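Local coordinates for Non-catalytic protein 1 (Piromyces equi, PDB 1WCU) that probably binds plant cell-wall polysaccharides as a family 29 carbohydrate-binding module, with no catalytic activity of its own, at residues S18-G24 with I48-N54; C63-K69 with D100-F106. All coordinates share one frame; numbering follows the deposited sequence.

In the fold
The two contacts lie in different layers of a β-sandwich built from antiparallel strands, with centres about 18 Å apart on opposite sides of the chain's centre and nearest atoms about 7 Å from each other. Contact 1 joins strand 20-22, at one edge of its sheet, to strand 47-52; the next strand in the chain, 62-70, belongs to the other sheet and pairs with strand 101-109 in contact 2. Ile64 and Phe106 of contact 2 reach across to strand 74-79, in the sheet of contact 1. A glycerol, probably from crystallisation, lies about 4 Å from the side chain of Trp23 in contact 1; such molecules often mark pockets, but this alone does not locate the carbohydrate site.

Contact 1 of 2, residues S18-G24 with I48-N54; sequences SGFDNWG and ISLKNLN
Lys51 lies along the indole of Trp23, its methylenes spread over one face of the ring system. Its CB stands 3.9 Å from Trp23 CD2, at the fusion of the two rings. With CG anti to the backbone N (chi1 165°), Lys51 CG comes over the middle of the six-membered ring of Trp23, 3.7 Å from the centroid in a CH-pi contact. A bend at the next bond carries CD past CZ3 and brings Lys51 CE to 3.7 Å from Trp23 CH2, after which NZ leaves the ring for a salt bridge with Asp115. Lysine suits the place because its apolar chain covers the indole while its charged tip reaches a carboxylate. Asp21 holds the indole from the edge: Trp23 NE1 donates to Asp21 OD2 at 3.0 Å, in the ring plane but above that of the carboxylate. These residues belong to the edge of an antiparallel sheet in a β-sandwich, where Lys51 N donates to Asp21 O at 2.8 Å as part of a hydrogen-bonded pair. Gly19, just before strand 20-22, takes a positive phi that glycine tolerates easily. On the other face of the sheet, Asn22 OD1 accepts from Ser49 N at 3.0 Å, nearly along the C=O axis, and from Gly24 N above the carbonyl plane, closing an Asx turn. A leucine in place of Asn22 would probably leave both of these N-H groups without their acceptor and free the turn to shift. Beside it on this face, Phe20 CE1 packs 3.7 Å from Asn52 CG, with ring and amide planes 44° apart.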
ATOM      1  N   SER A  18      10.478 -10.703  -1.725  1.00 13.05           N
ATOM      2  CA  SER A  18      10.174 -12.066  -1.291  1.00 13.28           C
ATOM      3  C   SER A  18       9.084 -12.083  -0.227  1.00 11.85           C
ATOM      4  O   SER A  18       9.158 -11.352   0.758  1.00 12.87           O
ATOM      5  CB  SER A  18      11.453 -12.693  -0.724  1.00 14.32           C
ATOM      6  OG  SER A  18      11.246 -14.036  -0.331  1.00 18.96           O
ATOM      7  N   GLY A  19       8.075 -12.928  -0.436  1.00 12.26           N
ATOM      8  CA  GLY A  19       7.028 -13.159   0.561  1.00 11.75           C
ATOM      9  C   GLY A  19       5.898 -12.137   0.593  1.00 11.09           C
ATOM     10  O   GLY A  19       5.195 -12.034   1.594  1.00 11.18           O
ATOM     11  N   PHE A  20       5.714 -11.407  -0.504  1.00 10.62           N
ATOM     12  CA  PHE A  20       4.570 -10.503  -0.680  1.00 10.80           C
ATOM     13  C   PHE A  20       3.866 -10.875  -1.965  1.00 11.55           C
ATOM     14  O   PHE A  20       4.504 -11.273  -2.946  1.00 13.17           O
ATOM     15  CB  PHE A  20       5.028  -9.042  -0.680  1.00 10.40           C
ATOM     16  CG  PHE A  20       5.651  -8.632   0.611  1.00  9.98           C
ATOM     17  CD1 PHE A  20       4.870  -8.303   1.699  1.00  9.53           C
ATOM     18  CD2 PHE A  20       7.025  -8.670   0.785  1.00  9.83           C
ATOM     19  CE1 PHE A  20       5.449  -7.975   2.899  1.00 10.00           C
ATOM     20  CE2 PHE A  20       7.590  -8.338   1.992  1.00 10.00           C
ATOM     21  CZ  PHE A  20       6.815  -7.993   3.034  1.00  9.54           C
ATOM     22  N   ASP A  21       2.542 -10.788  -1.959  1.00 10.54           N
ATOM     23  CA  ASP A  21       1.744 -11.157  -3.131  1.00 10.25           C
ATOM     24  C   ASP A  21       0.585 -10.167  -3.257  1.00  9.79           C
ATOM     25  O   ASP A  21       0.194  -9.529  -2.292  1.00 10.31           O
ATOM     26  CB  ASP A  21       1.244 -12.592  -2.945  1.00 11.11           C
ATOM     27  CG  ASP A  21       0.633 -13.187  -4.185  1.00 15.13           C
ATOM     28  OD1 ASP A  21       0.888 -12.680  -5.305  1.00 22.10           O
ATOM     29  OD2 ASP A  21      -0.102 -14.203  -4.024  1.00 23.34           O
ATOM     30  N   ASN A  22       0.044 -10.037  -4.460  1.00  8.65           N
ATOM     31  CA  ASN A  22      -1.091  -9.174  -4.723  1.00  8.51           C
ATOM     32  C   ASN A  22      -2.371  -9.992  -4.749  1.00  7.95           C
ATOM     33  O   ASN A  22      -2.544 -10.862  -5.616  1.00  8.28           O
ATOM     34  CB  ASN A  22      -0.930  -8.456  -6.066  1.00  7.80           C
ATOM     35  CG  ASN A  22      -2.162  -7.680  -6.469  1.00  7.98           C
ATOM     36  OD1 ASN A  22      -2.843  -7.075  -5.621  1.00  8.46           O
ATOM     37  ND2 ASN A  22      -2.468  -7.676  -7.779  1.00  8.62           N
ATOM     38  N   TRP A  23      -3.245  -9.721  -3.781  1.00  7.18           N
ATOM     39  CA  TRP A  23      -4.576 -10.333  -3.653  1.00  7.44           C
ATOM     40  C   TRP A  23      -5.701  -9.299  -3.928  1.00  7.46           C
ATOM     41  O   TRP A  23      -6.789  -9.331  -3.336  1.00  8.05           O
ATOM     42  CB  TRP A  23      -4.734 -10.928  -2.254  1.00  8.32           C
ATOM     43  CG  TRP A  23      -3.887 -12.133  -1.961  1.00  7.23           C
ATOM     44  CD1 TRP A  23      -2.880 -12.663  -2.714  1.00  8.38           C
ATOM     45  CD2 TRP A  23      -4.028 -12.980  -0.817  1.00  6.87           C
ATOM     46  NE1 TRP A  23      -2.361 -13.783  -2.082  1.00  7.90           N
ATOM     47  CE2 TRP A  23      -3.071 -14.007  -0.931  1.00  6.99           C
ATOM     48  CE3 TRP A  23      -4.887 -12.970   0.302  1.00  7.95           C
ATOM     49  CZ2 TRP A  23      -2.934 -14.999   0.051  1.00  8.34           C
ATOM     50  CZ3 TRP A  23      -4.749 -13.952   1.247  1.00  8.13           C
ATOM     51  CH2 TRP A  23      -3.799 -14.962   1.104  1.00  8.12           C
ATOM     52  N   GLY A  24      -5.416  -8.363  -4.835  1.00  7.78           N
ATOM     53  CA  GLY A  24      -6.384  -7.329  -5.195  1.00  8.09           C
ATOM     54  C   GLY A  24      -7.491  -7.804  -6.105  1.00  8.50           C
ATOM     55  O   GLY A  24      -7.721  -8.980  -6.250  1.00  9.68           O
ATOM     56  N   ILE A  48      -5.010  -2.945  -5.802  1.00  6.75           N
ATOM     57  CA  ILE A  48      -4.048  -3.956  -5.366  1.00  7.11           C
ATOM     58  C   ILE A  48      -4.240  -4.170  -3.865  1.00  6.91           C
ATOM     59  O   ILE A  48      -4.719  -3.278  -3.154  1.00  7.06           O
ATOM     60  CB  ILE A  48      -2.588  -3.601  -5.686  1.00  7.47           C
ATOM     61  CG1 ILE A  48      -2.194  -2.254  -5.074  1.00  7.81           C
ATOM     62  CG2 ILE A  48      -2.336  -3.696  -7.164  1.00  8.93           C
ATOM     63  CD1 ILE A  48      -0.709  -2.015  -5.095  1.00  8.69           C
ATOM     64  N   SER A  49      -3.913  -5.358  -3.381  1.00  6.82           N
ATOM     65  CA  SER A  49      -3.947  -5.635  -1.943  1.00  6.60           C
ATOM     66  C   SER A  49      -2.727  -6.500  -1.622  1.00  6.62           C
ATOM     67  O   SER A  49      -2.661  -7.683  -1.997  1.00  6.99           O
ATOM     68  CB  SER A  49      -5.253  -6.300  -1.536  1.00  7.24           C
ATOM     69  OG  SER A  49      -5.241  -6.478  -0.132  1.00  7.12           O
ATOM     70  N   LEU A  50      -1.733  -5.888  -0.987  1.00  6.37           N
ATOM     71  CA  LEU A  50      -0.428  -6.503  -0.864  1.00  6.95           C
ATOM     72  C   LEU A  50      -0.370  -7.279   0.445  1.00  6.52           C
ATOM     73  O   LEU A  50      -0.310  -6.702   1.546  1.00  6.25           O
ATOM     74  CB  LEU A  50       0.682  -5.451  -0.975  1.00  7.50           C
ATOM     75  CG  LEU A  50       0.620  -4.657  -2.288  1.00  8.13           C
ATOM     76  CD1 LEU A  50       1.678  -3.554  -2.264  1.00 10.37           C
ATOM     77  CD2 LEU A  50       0.805  -5.562  -3.521  1.00  9.99           C
ATOM     78  N   LYS A  51      -0.427  -8.594   0.287  1.00  7.07           N
ATOM     79  CA  LYS A  51      -0.486  -9.580   1.372  1.00  7.29           C
ATOM     80  C   LYS A  51       0.912  -9.976   1.819  1.00  7.73           C
ATOM     81  O   LYS A  51       1.772 -10.284   1.000  1.00  7.45           O
ATOM     82  CB  LYS A  51      -1.266 -10.820   0.877  1.00  7.47           C
ATOM     83  CG  LYS A  51      -1.135 -12.084   1.731  1.00  7.52           C
ATOM     84  CD  LYS A  51      -1.934 -12.026   3.043  1.00  8.84           C
ATOM     85  CE  LYS A  51      -1.787 -13.371   3.776  1.00 10.10           C
ATOM     86  NZ  LYS A  51      -2.695 -13.585   4.941  1.00 12.65           N
ATOM     87  N   ASN A  52       1.120  -9.932   3.135  1.00  8.39           N
ATOM     88  CA  ASN A  52       2.349 -10.418   3.768  1.00  9.11           C
ATOM     89  C   ASN A  52       2.249 -11.924   3.974  1.00  9.39           C
ATOM     90  O   ASN A  52       1.420 -12.385   4.753  1.00  9.96           O
ATOM     91  CB  ASN A  52       2.539  -9.695   5.110  1.00  8.88           C
ATOM     92  CG  ASN A  52       3.925  -9.830   5.663  1.00 11.36           C
ATOM     93  OD1 ASN A  52       4.650 -10.774   5.355  1.00 12.24           O
ATOM     94  ND2 ASN A  52       4.323  -8.860   6.455  1.00 13.07           N
ATOM     95  N   LEU A  53       3.105 -12.668   3.272  1.00 10.05           N
ATOM     96  CA  LEU A  53       3.210 -14.120   3.425  1.00 11.56           C
ATOM     97  C   LEU A  53       4.363 -14.534   4.331  1.00 12.86           C
ATOM     98  O   LEU A  53       4.534 -15.726   4.594  1.00 14.60           O
ATOM     99  CB  LEU A  53       3.375 -14.772   2.048  1.00 12.17           C
ATOM    100  CG  LEU A  53       2.200 -14.532   1.090  1.00 14.52           C
ATOM    101  CD1 LEU A  53       2.608 -14.966  -0.322  1.00 16.11           C
ATOM    102  CD2 LEU A  53       0.951 -15.244   1.554  1.00 16.22           C
ATOM    103  N   ASN A  54       5.138 -13.566   4.809  1.00 13.11           N
ATOM    104  CA  ASN A  54       6.275 -13.862   5.690  1.00 13.96           C
ATOM    105  C   ASN A  54       5.788 -14.098   7.122  1.00 15.23           C
ATOM    106  O   ASN A  54       6.260 -15.011   7.819  1.00 17.18           O
ATOM    107  CB  ASN A  54       7.294 -12.731   5.645  1.00 14.14           C
ATOM    108  CG  ASN A  54       7.911 -12.545   4.270  1.00 14.05           C
ATOM    109  OD1 ASN A  54       7.840 -11.451   3.679  1.00 19.06           O
ATOM    110  ND2 ASN A  54       8.500 -13.603   3.733  1.00 12.18           N
TER

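Contact 2 of 2, residues C63-K69 with D100-F106; sequences CIYLQVK and DFTEYKF
Ile64, Leu66 and Val68 face Phe106, Tyr104 and Thr102 in three antiparallel hydrogen-bonded pairs, the strand axes approaching to 4.2 Å with their directions 149° apart. Each pair exchanges two backbone bonds. On the face of Tyr65 and Gln67, Glu103 OE2 meets Tyr65 OH at 2.6 Å from the edge of the ring, the carboxylate plane turned 81° from the ring. Gln67 OE1 lies 3.0 Å from the same Tyr65 OH, so two acceptors compete for one hydroxyl proton. Phe101 gives Lys69 an apolar floor: Lys69 CB sits 3.7 Å above the centre of the Phe101 ring in a CH-pi contact. Beyond a bend at chi3 (73°), Lys69 CE passes 3.7 Å from Phe101 CE2, and NZ goes on to a salt bridge with Asp33 and, through a water, to Asp100 OD1. The opposite face, which turns to the other sheet, is mostly apolar. There a branch of Leu66, CD2, abuts the edge of the Phe106 ring 3.7 Å from CE2, and Val68 CB lies 3.9 Å from Tyr104 CE1. A water joins Tyr104 OH to Val68 O, while the hydroxyl also hydrogen-bonds the backbone N of Arg96. Strand 129-137 flanks 62-70 on its other side, and Cys63 is disulfide-linked to Cys141; strands 74-79 and 90-98 of the facing sheet cover Ile64, Val68, Tyr104 and Phe106.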
ATOM      1  N   CYS A  63       2.809   2.324  10.769  1.00  8.11           N
ATOM      2  CA  CYS A  63       2.831   3.336   9.722  1.00  8.00           C
ATOM      3  C   CYS A  63       3.019   2.677   8.373  1.00  8.05           C
ATOM      4  O   CYS A  63       3.872   1.790   8.228  1.00  7.75           O
ATOM      5  CB  CYS A  63       3.966   4.306   9.979  1.00  8.21           C
ATOM      6  SG  CYS A  63       3.942   5.763   8.868  1.00 10.62           S
ATOM      7  N   ILE A  64       2.234   3.112   7.397  1.00  7.95           N
ATOM      8  CA  ILE A  64       2.422   2.716   6.010  1.00  8.03           C
ATOM      9  C   ILE A  64       2.991   3.912   5.246  1.00  7.79           C
ATOM     10  O   ILE A  64       2.381   4.987   5.216  1.00  8.53           O
ATOM     11  CB  ILE A  64       1.084   2.249   5.368  1.00  8.14           C
ATOM     12  CG1 ILE A  64       0.571   0.963   6.039  1.00  8.03           C
ATOM     13  CG2 ILE A  64       1.232   2.029   3.863  1.00  9.03           C
ATOM     14  CD1 ILE A  64      -0.889   0.655   5.798  1.00  8.30           C
ATOM     15  N   TYR A  65       4.149   3.706   4.625  1.00  7.63           N
ATOM     16  CA  TYR A  65       4.830   4.694   3.787  1.00  7.57           C
ATOM     17  C   TYR A  65       4.832   4.193   2.352  1.00  7.72           C
ATOM     18  O   TYR A  65       5.049   2.996   2.104  1.00  8.10           O
ATOM     19  CB  TYR A  65       6.273   4.891   4.260  1.00  8.14           C
ATOM     20  CG  TYR A  65       7.123   5.745   3.356  1.00  8.18           C
ATOM     21  CD1 TYR A  65       7.759   5.199   2.263  1.00  9.59           C
ATOM     22  CD2 TYR A  65       7.298   7.101   3.601  1.00  8.82           C
ATOM     23  CE1 TYR A  65       8.554   5.984   1.424  1.00  9.81           C
ATOM     24  CE2 TYR A  65       8.083   7.891   2.759  1.00  8.90           C
ATOM     25  CZ  TYR A  65       8.701   7.324   1.685  1.00 10.58           C
ATOM     26  OH  TYR A  65       9.484   8.097   0.834  1.00 12.51           O
ATOM     27  N   LEU A  66       4.610   5.094   1.403  1.00  7.27           N
ATOM     28  CA  LEU A  66       4.913   4.824  -0.011  1.00  7.55           C
ATOM     29  C   LEU A  66       5.027   6.122  -0.782  1.00  7.65           C
ATOM     30  O   LEU A  66       4.615   7.192  -0.288  1.00  7.54           O
ATOM     31  CB  LEU A  66       3.865   3.904  -0.653  1.00  7.73           C
ATOM     32  CG  LEU A  66       2.529   4.520  -1.072  1.00  9.81           C
ATOM     33  CD1 LEU A  66       1.743   3.532  -1.940  1.00 10.59           C
ATOM     34  CD2 LEU A  66       1.719   4.925   0.119  1.00 12.44           C
ATOM     35  N   GLN A  67       5.580   6.011  -1.980  1.00  7.03           N
ATOM     36  CA  GLN A  67       5.584   7.107  -2.949  1.00  8.24           C
ATOM     37  C   GLN A  67       4.642   6.771  -4.107  1.00  7.71           C
ATOM     38  O   GLN A  67       4.608   5.630  -4.583  1.00  8.04           O
ATOM     39  CB  GLN A  67       6.998   7.374  -3.468  1.00  8.64           C
ATOM     40  CG  GLN A  67       7.973   7.756  -2.367  1.00  9.77           C
ATOM     41  CD  GLN A  67       9.367   8.096  -2.852  1.00 12.16           C
ATOM     42  OE1 GLN A  67      10.294   8.231  -2.033  1.00 18.68           O
ATOM     43  NE2 GLN A  67       9.540   8.202  -4.158  1.00 14.27           N
ATOM     44  N   VAL A  68       3.893   7.781  -4.548  1.00  7.55           N
ATOM     45  CA  VAL A  68       2.930   7.618  -5.643  1.00  7.90           C
ATOM     46  C   VAL A  68       3.126   8.726  -6.676  1.00  7.95           C
ATOM     47  O   VAL A  68       3.364   9.884  -6.309  1.00  8.51           O
ATOM     48  CB  VAL A  68       1.482   7.692  -5.139  1.00  8.30           C
ATOM     49  CG1 VAL A  68       0.505   7.378  -6.274  1.00  8.62           C
ATOM     50  CG2 VAL A  68       1.277   6.729  -3.983  1.00  9.25           C
ATOM     51  N   LYS A  69       3.011   8.361  -7.960  1.00  7.84           N
ATOM     52  CA  LYS A  69       2.963   9.291  -9.092  1.00  8.51           C
ATOM     53  C   LYS A  69       1.771   8.866  -9.916  1.00  7.73           C
ATOM     54  O   LYS A  69       1.674   7.705 -10.303  1.00  7.93           O
ATOM     55  CB  LYS A  69       4.249   9.194  -9.924  1.00  8.89           C
ATOM     56  CG  LYS A  69       4.208  10.019 -11.201  1.00  9.23           C
ATOM     57  CD  LYS A  69       5.509   9.917 -11.980  1.00 11.21           C
ATOM     58  CE  LYS A  69       5.690   8.610 -12.649  1.00 14.93           C
ATOM     59  NZ  LYS A  69       6.942   8.617 -13.489  1.00 18.45           N
ATOM     60  N   ASP A 100       5.268  13.999 -10.258  1.00 11.88           N
ATOM     61  CA  ASP A 100       6.391  13.133  -9.887  1.00 11.71           C
ATOM     62  C   ASP A 100       6.007  12.385  -8.629  1.00 11.15           C
ATOM     63  O   ASP A 100       4.917  12.576  -8.091  1.00 11.31           O
ATOM     64  CB  ASP A 100       7.671  13.954  -9.653  1.00 12.74           C
ATOM     65  CG  ASP A 100       8.958  13.166  -9.952  1.00 15.09           C
ATOM     66  OD1 ASP A 100       8.962  11.907  -9.940  1.00 17.86           O
ATOM     67  OD2 ASP A 100      10.000  13.827 -10.207  1.00 21.50           O
ATOM     68  N   PHE A 101       6.893  11.509  -8.175  1.00 10.09           N
ATOM     69  CA  PHE A 101       6.637  10.733  -6.962  1.00 10.33           C
ATOM     70  C   PHE A 101       6.506  11.615  -5.727  1.00 10.79           C
ATOM     71  O   PHE A 101       7.355  12.471  -5.457  1.00 12.80           O
ATOM     72  CB  PHE A 101       7.725   9.656  -6.796  1.00 10.53           C
ATOM     73  CG  PHE A 101       7.573   8.534  -7.780  1.00  9.25           C
ATOM     74  CD1 PHE A 101       6.712   7.486  -7.525  1.00 10.30           C
ATOM     75  CD2 PHE A 101       8.212   8.571  -9.005  1.00 10.82           C
ATOM     76  CE1 PHE A 101       6.517   6.480  -8.456  1.00 10.97           C
ATOM     77  CE2 PHE A 101       8.029   7.570  -9.930  1.00 11.98           C
ATOM     78  CZ  PHE A 101       7.173   6.522  -9.659  1.00 10.78           C
ATOM     79  N   THR A 102       5.407  11.414  -5.010  1.00  9.89           N
ATOM     80  CA  THR A 102       5.071  12.138  -3.781  1.00  9.79           C
ATOM     81  C   THR A 102       5.079  11.140  -2.617  1.00  9.06           C
ATOM     82  O   THR A 102       4.535  10.042  -2.734  1.00  8.39           O
ATOM     83  CB  THR A 102       3.656  12.725  -3.912  1.00 10.36           C
ATOM     84  OG1 THR A 102       3.604  13.571  -5.071  1.00 12.63           O
ATOM     85  CG2 THR A 102       3.207  13.495  -2.689  1.00 10.38           C
ATOM     86  N   GLU A 103       5.698  11.516  -1.498  1.00  9.00           N
ATOM     87  CA  GLU A 103       5.729  10.689  -0.310  1.00  9.93           C
ATOM     88  C   GLU A 103       4.442  10.821   0.483  1.00  9.24           C
ATOM     89  O   GLU A 103       3.913  11.937   0.644  1.00 10.17           O
ATOM     90  CB  GLU A 103       6.871  11.118   0.624  1.00 10.28           C
ATOM     91  CG  GLU A 103       8.258  11.117   0.005  1.00 12.48           C
ATOM     92  CD  GLU A 103       9.330  11.469   1.026  1.00 14.56           C
ATOM     93  OE1 GLU A 103       9.626  12.673   1.194  1.00 18.80           O
ATOM     94  OE2 GLU A 103       9.888  10.553   1.638  1.00 17.11           O
ATOM     95  N   TYR A 104       3.964   9.693   1.006  1.00  8.35           N
ATOM     96  CA  TYR A 104       2.848   9.650   1.924  1.00  8.86           C
ATOM     97  C   TYR A 104       3.198   8.765   3.118  1.00  8.83           C
ATOM     98  O   TYR A 104       3.846   7.718   2.949  1.00  8.36           O
ATOM     99  CB  TYR A 104       1.628   9.041   1.237  1.00  8.68           C
ATOM    100  CG  TYR A 104       1.077   9.818   0.050  1.00  7.94           C
ATOM    101  CD1 TYR A 104       1.588   9.641  -1.233  1.00  8.22           C
ATOM    102  CD2 TYR A 104       0.028  10.717   0.207  1.00  8.25           C
ATOM    103  CE1 TYR A 104       1.090  10.358  -2.314  1.00  8.53           C
ATOM    104  CE2 TYR A 104      -0.480  11.420  -0.874  1.00  7.30           C
ATOM    105  CZ  TYR A 104       0.058  11.237  -2.129  1.00  8.64           C
ATOM    106  OH  TYR A 104      -0.466  11.910  -3.224  1.00  8.76           O
ATOM    107  N   LYS A 105       2.733   9.164   4.294  1.00  9.17           N
ATOM    108  CA  LYS A 105       2.791   8.352   5.512  1.00 10.46           C
ATOM    109  C   LYS A 105       1.400   8.298   6.114  1.00 10.75           C
ATOM    110  O   LYS A 105       0.793   9.344   6.340  1.00 11.71           O
ATOM    111  CB  LYS A 105       3.718   8.978   6.549  1.00 11.14           C
ATOM    112  CG  LYS A 105       5.176   8.822   6.250  1.00 13.01           C
ATOM    113  CD  LYS A 105       6.055   9.180   7.443  1.00 13.93           C
ATOM    114  CE  LYS A 105       5.897  10.631   7.880  1.00 14.87           C
ATOM    115  NZ  LYS A 105       6.927  11.056   8.881  1.00 16.05           N
ATOM    116  N   PHE A 106       0.901   7.094   6.380  1.00  9.66           N
ATOM    117  CA  PHE A 106      -0.447   6.883   6.923  1.00 10.32           C
ATOM    118  C   PHE A 106      -0.361   6.145   8.255  1.00 10.35           C
ATOM    119  O   PHE A 106       0.240   5.087   8.342  1.00  9.47           O
ATOM    120  CB  PHE A 106      -1.337   6.101   5.964  1.00 11.59           C
ATOM    121  CG  PHE A 106      -1.398   6.677   4.564  1.00 10.97           C
ATOM    122  CD1 PHE A 106      -1.964   7.914   4.341  1.00 13.25           C
ATOM    123  CD2 PHE A 106      -0.871   5.987   3.499  1.00 12.81           C
ATOM    124  CE1 PHE A 106      -2.024   8.446   3.055  1.00 13.88           C
ATOM    125  CE2 PHE A 106      -0.928   6.515   2.224  1.00 14.40           C
ATOM    126  CZ  PHE A 106      -1.516   7.731   2.010  1.00 13.27           C
TER
HETATM  127  O   HOH W   1       0.510  11.144  -5.642  1.00  9.43           O
HETATM  128  O   HOH W   2       9.170  10.242 -12.365  1.00 35.99           O